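Local coordinates for glutathione synthetase-like effector 30 (Gpa-GSS30-apo) (Globodera pallida, PDB 5OET), which probably acts as a plant-parasitic nematode effector derived from glutathione synthetase, the ATP-dependent ligase that joins gamma-glutamylcysteine to glycine, at residues Q45-Q50 against L89-S94. Sequence-based numbering, arbitrary orientation.
Sequences QILLEQ and LSLYPS
Leu-91 turns its side chain onto the flank of helix 44-59, and its two methyl groups divide the work. CD1 of Leu-91 reaches the backbone at Gln-50, 3.5 Å from Gln-50 O. CD2 of Leu-91 lies 3.9 Å from CD2 of Leu-47, one helical turn back. With CG of Leu-91 anti to the backbone N (chi1 -173°), the isobutyl group is carried out from the loop toward the helix. Next to it, Tyr-92 presents the edge of its ring. CD2 of Leu-47 comes up near the ring plane, 4.4 Å from Tyr-92 CE2, and the extended side chain of Gln-50 crosses the tyrosine at about a right angle. The Gln-50 amide lies at the ring's edge beside the hydroxyl, about 76° from the ring plane; its exact placement is doubtful, being modelled too close to Tyr-92 OH. Met-207 of helix 196-210 also packs on Leu-91 and Tyr-92, and His-457 of strand 454-459 touches Leu-47. On the helix itself, Glu-49 forms salt bridges with Arg-280 and Arg-290 of the second subunit. This mixed apolar and polar helix-on-loop contact joins an N-terminal helix at the dimer interface to the link between strands 83-90 and 94-96 in a eukaryotic glutathione synthetase fold.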
loop_
_atom_site.group_PDB
_atom_site.type_symbol
_atom_site.label_atom_id
_atom_site.label_comp_id
_atom_site.label_asym_id
_atom_site.label_seq_id
_atom_site.Cartn_x
_atom_site.Cartn_y
_atom_site.Cartn_z
ATOM N N GLN A 45 -14.647 -5.384 21.839
ATOM C CA GLN A 45 -13.313 -4.792 21.993
ATOM C C GLN A 45 -12.279 -5.464 21.089
ATOM O O GLN A 45 -11.482 -4.782 20.441
ATOM C CB GLN A 45 -12.869 -4.839 23.481
ATOM C CG GLN A 45 -11.564 -4.149 23.848
ATOM C CD GLN A 45 -11.399 -2.788 23.184
ATOM O OE1 GLN A 45 -10.572 -2.657 22.293
ATOM N NE2 GLN A 45 -12.205 -1.781 23.582
ATOM N N ILE A 46 -12.316 -6.789 20.998
ATOM C CA ILE A 46 -11.449 -7.498 20.060
ATOM C C ILE A 46 -11.829 -7.226 18.594
ATOM O O ILE A 46 -10.945 -6.983 17.764
ATOM C CB ILE A 46 -11.426 -9.004 20.343
ATOM C CG1 ILE A 46 -10.869 -9.275 21.763
ATOM C CG2 ILE A 46 -10.588 -9.751 19.311
ATOM C CD1 ILE A 46 -9.463 -8.738 22.022
ATOM N N LEU A 47 -13.120 -7.254 18.271
ATOM C CA LEU A 47 -13.556 -6.919 16.910
ATOM C C LEU A 47 -13.151 -5.503 16.508
ATOM O O LEU A 47 -12.735 -5.286 15.361
ATOM C CB LEU A 47 -15.069 -7.082 16.735
ATOM C CG LEU A 47 -15.549 -8.529 16.709
ATOM C CD1 LEU A 47 -17.071 -8.622 16.812
ATOM C CD2 LEU A 47 -15.057 -9.233 15.460
ATOM N N LEU A 48 -13.273 -4.556 17.441
ATOM C CA LEU A 48 -12.814 -3.197 17.212
ATOM C C LEU A 48 -11.321 -3.196 16.904
ATOM O O LEU A 48 -10.893 -2.603 15.915
ATOM C CB LEU A 48 -13.125 -2.288 18.394
ATOM C CG LEU A 48 -12.441 -0.908 18.309
ATOM C CD1 LEU A 48 -12.884 -0.134 17.073
ATOM C CD2 LEU A 48 -12.644 -0.125 19.579
ATOM N N GLU A 49 -10.529 -3.877 17.733
ATOM C CA GLU A 49 -9.064 -3.933 17.517
ATOM C C GLU A 49 -8.699 -4.601 16.206
ATOM O O GLU A 49 -7.742 -4.199 15.576
ATOM C CB GLU A 49 -8.338 -4.589 18.686
ATOM C CG GLU A 49 -8.320 -3.692 19.915
ATOM C CD GLU A 49 -7.645 -4.316 21.149
ATOM O OE1 GLU A 49 -8.290 -4.399 22.232
ATOM O OE2 GLU A 49 -6.443 -4.713 21.064
ATOM N N GLN A 50 -9.465 -5.593 15.780
ATOM C CA GLN A 50 -9.223 -6.221 14.485
ATOM C C GLN A 50 -9.662 -5.343 13.315
ATOM O O GLN A 50 -9.076 -5.420 12.231
ATOM C CB GLN A 50 -9.924 -7.574 14.421
ATOM C CG GLN A 50 -9.300 -8.617 15.337
ATOM C CD GLN A 50 -10.039 -9.944 15.361
ATOM O OE1 GLN A 50 -9.560 -10.901 15.950
ATOM N NE2 GLN A 50 -11.212 -10.008 14.737
ATOM N N LEU A 89 -14.582 -2.267 3.618
ATOM C CA LEU A 89 -14.294 -3.686 3.530
ATOM C C LEU A 89 -15.070 -4.453 4.593
ATOM O O LEU A 89 -15.471 -3.907 5.628
ATOM C CB LEU A 89 -12.799 -3.918 3.720
ATOM C CG LEU A 89 -12.153 -3.393 5.033
ATOM C CD1 LEU A 89 -11.997 -4.494 6.067
ATOM C CD2 LEU A 89 -10.788 -2.755 4.804
ATOM N N SER A 90 -15.309 -5.720 4.319
ATOM C CA SER A 90 -15.844 -6.607 5.322
ATOM C C SER A 90 -14.631 -7.071 6.112
ATOM O O SER A 90 -13.535 -7.210 5.537
ATOM C CB SER A 90 -16.559 -7.785 4.680
ATOM O OG SER A 90 -15.662 -8.501 3.861
ATOM N N LEU A 91 -14.813 -7.289 7.415
ATOM C CA LEU A 91 -13.702 -7.656 8.279
ATOM C C LEU A 91 -13.187 -9.060 7.956
ATOM O O LEU A 91 -11.964 -9.305 7.958
ATOM C CB LEU A 91 -14.116 -7.584 9.745
ATOM C CG LEU A 91 -13.021 -7.770 10.813
ATOM C CD1 LEU A 91 -11.868 -6.805 10.663
ATOM C CD2 LEU A 91 -13.605 -7.602 12.198
ATOM N N TYR A 92 -14.121 -9.962 7.670
ATOM C CA TYR A 92 -13.822 -11.347 7.417
ATOM C C TYR A 92 -14.461 -11.730 6.105
ATOM O O TYR A 92 -15.419 -11.078 5.656
ATOM C CB TYR A 92 -14.354 -12.229 8.561
ATOM C CG TYR A 92 -13.522 -12.134 9.822
ATOM C CD1 TYR A 92 -12.259 -12.711 9.878
ATOM C CD2 TYR A 92 -13.990 -11.442 10.949
ATOM C CE1 TYR A 92 -11.474 -12.609 11.015
ATOM C CE2 TYR A 92 -13.208 -11.334 12.111
ATOM C CZ TYR A 92 -11.940 -11.922 12.133
ATOM O OH TYR A 92 -11.138 -11.855 13.255
ATOM N N PRO A 93 -13.937 -12.785 5.468
ATOM C CA PRO A 93 -14.515 -13.189 4.196
ATOM C C PRO A 93 -15.888 -13.797 4.420
ATOM O O PRO A 93 -16.094 -14.490 5.405
ATOM C CB PRO A 93 -13.503 -14.196 3.637
ATOM C CG PRO A 93 -12.684 -14.640 4.788
ATOM C CD PRO A 93 -12.794 -13.619 5.869
ATOM N N SER A 94 -16.833 -13.473 3.550
ATOM C CA SER A 94 -18.214 -13.949 3.688
ATOM C C SER A 94 -18.282 -15.364 3.133
ATOM O O SER A 94 -17.596 -15.663 2.154
ATOM C CB SER A 94 -19.187 -13.043 2.930
ATOM O OG SER A 94 -19.314 -11.774 3.567
#